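Local coordinates for DUF1254 domain-containing protein (Vibrio parahaemolyticus, PDB 3U07) that is of unknown function but probably carries an N-terminal export signal and combines DUF1254 and DUF1214 family regions, at residues A[117-122]-A[296-301]. The protein carries 2 engineered substitutions. Residues are numbered along the deposited sequence; the frame is centred on the assembly and turned at random.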
ATOM      1  N   GLY A 117       6.733  10.884  -0.892  1.00 18.19           N
ATOM      2  CA  GLY A 117       5.665  11.868  -0.885  1.00 20.47           C
ATOM      3  C   GLY A 117       4.343  11.119  -0.870  1.00 24.19           C
ATOM      4  O   GLY A 117       3.264  11.705  -0.987  1.00 18.12           O
ATOM      5  N   HIS A 118       4.468   9.800  -0.726  1.00 20.62           N
ATOM      6  CA  HIS A 118       3.370   8.830  -0.694  1.00 18.00           C
ATOM      7  C   HIS A 118       2.649   8.653  -2.030  1.00 22.59           C
ATOM      8  O   HIS A 118       1.432   8.474  -2.077  1.00 16.51           O
ATOM      9  CB  HIS A 118       2.362   9.154   0.420  1.00 16.99           C
ATOM     10  CG  HIS A 118       1.564   7.961   0.866  1.00 18.71           C
ATOM     11  ND1 HIS A 118       0.254   7.756   0.492  1.00 15.92           N
ATOM     12  CD2 HIS A 118       1.908   6.897   1.631  1.00 21.36           C
ATOM     13  CE1 HIS A 118      -0.174   6.614   1.007  1.00 15.67           C
ATOM     14  NE2 HIS A 118       0.811   6.074   1.700  1.00 17.41           N
ATOM     15  N   TYR A 119       3.420   8.709  -3.117  1.00 18.10           N
ATOM     16  CA  TYR A 119       2.887   8.495  -4.462  1.00 16.40           C
ATOM     17  C   TYR A 119       3.403   7.161  -4.978  1.00 19.49           C
ATOM     18  O   TYR A 119       4.590   6.858  -4.842  1.00 17.28           O
ATOM     19  CB  TYR A 119       3.368   9.553  -5.459  1.00 13.97           C
ATOM     20  CG  TYR A 119       2.772  10.916  -5.296  1.00 16.92           C
ATOM     21  CD1 TYR A 119       3.470  11.926  -4.642  1.00 15.04           C
ATOM     22  CD2 TYR A 119       1.511  11.205  -5.811  1.00 17.36           C
ATOM     23  CE1 TYR A 119       2.930  13.193  -4.503  1.00 18.79           C
ATOM     24  CE2 TYR A 119       0.959  12.472  -5.678  1.00 17.77           C
ATOM     25  CZ  TYR A 119       1.675  13.461  -5.022  1.00 22.16           C
ATOM     26  OH  TYR A 119       1.137  14.716  -4.876  1.00 19.79           O
ATOM     27  N   THR A 120       2.518   6.357  -5.556  1.00 19.70           N
ATOM     28  CA  THR A 120       2.956   5.097  -6.139  1.00 18.03           C
ATOM     29  C   THR A 120       3.689   5.517  -7.428  1.00 18.41           C
ATOM     30  O   THR A 120       3.170   6.327  -8.200  1.00 22.42           O
ATOM     31  CB  THR A 120       1.749   4.193  -6.485  1.00 18.22           C
ATOM     32  OG1 THR A 120       1.279   3.547  -5.291  1.00 16.06           O
ATOM     33  CG2 THR A 120       2.138   3.144  -7.517  1.00 18.59           C
ATOM     34  N   ASN A 121       4.908   5.024  -7.637  1.00 21.13           N
ATOM     35  CA  ASN A 121       5.639   5.386  -8.852  1.00 15.97           C
ATOM     36  C   ASN A 121       5.926   4.189  -9.746  1.00 21.17           C
ATOM     37  O   ASN A 121       6.540   4.318 -10.801  1.00 19.59           O
ATOM     38  CB  ASN A 121       6.939   6.151  -8.532  1.00 15.53           C
ATOM     39  CG  ASN A 121       7.829   5.447  -7.511  1.00 19.54           C
ATOM     40  OD1 ASN A 121       7.712   4.246  -7.264  1.00 19.02           O
ATOM     41  ND2 ASN A 121       8.752   6.208  -6.931  1.00 20.79           N
ATOM     42  N   ALA A 122       5.473   3.018  -9.320  1.00 22.54           N
ATOM     43  CA  ALA A 122       5.632   1.817 -10.123  1.00 22.88           C
ATOM     44  C   ALA A 122       4.741   0.703  -9.601  1.00 24.67           C
ATOM     45  O   ALA A 122       4.613   0.500  -8.390  1.00 18.25           O
ATOM     46  CB  ALA A 122       7.082   1.364 -10.140  1.00 22.84           C
ATOM     47  N   ASP A 296      -5.685  17.930   1.219  1.00 18.99           N
ATOM     48  CA  ASP A 296      -6.320  17.262   2.351  1.00 21.82           C
ATOM     49  C   ASP A 296      -6.868  15.899   1.951  1.00 22.90           C
ATOM     50  O   ASP A 296      -6.791  14.949   2.725  1.00 20.56           O
ATOM     51  CB  ASP A 296      -7.408  18.137   3.010  1.00 27.29           C
ATOM     52  CG  ASP A 296      -8.456  18.643   2.035  1.00 34.04           C
ATOM     53  OD1 ASP A 296      -8.382  18.345   0.827  1.00 34.35           O
ATOM     54  OD2 ASP A 296      -9.370  19.358   2.497  1.00 39.48           O
ATOM     55  N   ILE A 297      -7.384  15.784   0.731  1.00 26.63           N
ATOM     56  CA  ILE A 297      -7.904  14.500   0.275  1.00 23.94           C
ATOM     57  C   ILE A 297      -6.731  13.536   0.020  1.00 22.16           C
ATOM     58  O   ILE A 297      -6.789  12.367   0.405  1.00 21.81           O
ATOM     59  CB  ILE A 297      -8.765  14.663  -1.003  1.00 28.86           C
ATOM     60  CG1 ILE A 297      -9.927  15.621  -0.710  1.00 33.68           C
ATOM     61  CG2 ILE A 297      -9.310  13.299  -1.448  1.00 26.42           C
ATOM     62  CD1 ILE A 297     -10.793  15.939  -1.903  1.00 35.49           C
ATOM     63  N   PHE A 298      -5.663  14.021  -0.611  1.00 18.25           N
ATOM     64  CA  PHE A 298      -4.498  13.175  -0.869  1.00 16.99           C
ATOM     65  C   PHE A 298      -3.961  12.663   0.470  1.00 18.06           C
ATOM     66  O   PHE A 298      -3.599  11.490   0.613  1.00 17.54           O
ATOM     67  CB  PHE A 298      -3.398  13.975  -1.578  1.00 19.67           C
ATOM     68  CG  PHE A 298      -2.145  13.183  -1.842  1.00 22.23           C
ATOM     69  CD1 PHE A 298      -2.082  12.286  -2.905  1.00 19.13           C
ATOM     70  CD2 PHE A 298      -1.029  13.322  -1.015  1.00 28.68           C
ATOM     71  CE1 PHE A 298      -0.929  11.539  -3.142  1.00 17.12           C
ATOM     72  CE2 PHE A 298       0.133  12.575  -1.244  1.00 28.20           C
ATOM     73  CZ  PHE A 298       0.180  11.682  -2.312  1.00 18.12           C
ATOM     74  N   ALA A 299      -3.922  13.561   1.451  1.00 16.01           N
ATOM     75  CA  ALA A 299      -3.442  13.236   2.790  1.00 20.09           C
ATOM     76  C   ALA A 299      -4.253  12.121   3.456  1.00 22.93           C
ATOM     77  O   ALA A 299      -3.711  11.346   4.249  1.00 21.18           O
ATOM     78  CB  ALA A 299      -3.465  14.492   3.669  1.00 13.92           C
ATOM     79  N   GLU A 300      -5.548  12.037   3.155  1.00 23.07           N
ATOM     80  CA  GLU A 300      -6.365  10.986   3.764  1.00 26.21           C
ATOM     81  C   GLU A 300      -5.896   9.612   3.287  1.00 25.48           C
ATOM     82  O   GLU A 300      -6.178   8.589   3.920  1.00 26.68           O
ATOM     83  CB  GLU A 300      -7.855  11.182   3.432  1.00 29.72           C
ATOM     84  CG  GLU A 300      -8.522  12.414   4.078  1.00 29.10           C
ATOM     85  CD  GLU A 300      -8.584  12.353   5.609  1.00 29.83           C
ATOM     86  OE1 GLU A 300      -8.396  11.262   6.187  1.00 26.24           O
ATOM     87  OE2 GLU A 300      -8.838  13.405   6.234  1.00 24.54           O
ATOM     88  N   GLY A 301      -5.178   9.586   2.167  1.00 21.78           N
ATOM     89  CA  GLY A 301      -4.671   8.324   1.656  1.00 21.09           C
ATOM     90  C   GLY A 301      -3.726   7.726   2.677  1.00 25.02           C
ATOM     91  O   GLY A 301      -3.732   6.518   2.918  1.00 20.74           O
TER
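With its CG opposite the backbone N (chi1 178°), Phe298 extends its ring straight off helix 295-305 to the turn leading into strand 120-125, where Tyr119, its CG beside the backbone N (chi1 -72°), swings its own ring across to meet it. The phenyl rim enters over one face of the tyrosine: Phe298 CZ sits above the middle of that ring, and Phe298 CE1 comes to 3.3 Å from Tyr119 CE2. The planes are inclined at 31° with centroids 4.5 Å apart, an oblique pairing. Gly117 O meets the phenyl edge in the ring plane, 3.3 Å from Phe298 CE2, while His118 O lies obliquely to the ring, 3.5 Å from Phe298 CZ. His118 reaches the helix more loosely, its CE1 4.0 Å from Gly301 O; its NE2 is hydrogen-bonded to the backbone N of Trp307.

Arg295 serves both aromatics, donating from NH1 to Tyr119 OH and making a cation-pi contact with Phe298. Asp115 OD1 accepts bonds from the backbone N of Gly117 and of Tyr119, pinning the turn, and Leu290 of helix 287-290 touches both side chains. No hydrogen bond joins 117-122 to 296-301 directly. Between the two segments themselves, this buried join of helix 295-305 to the turn before 120-125, an edge strand of its antiparallel sheet within this chain, therefore rests on ring contact and close carbonyl approaches, that of Gly117 O consistent with a weak C-H...O contact, with Arg295 as the polar link beside them.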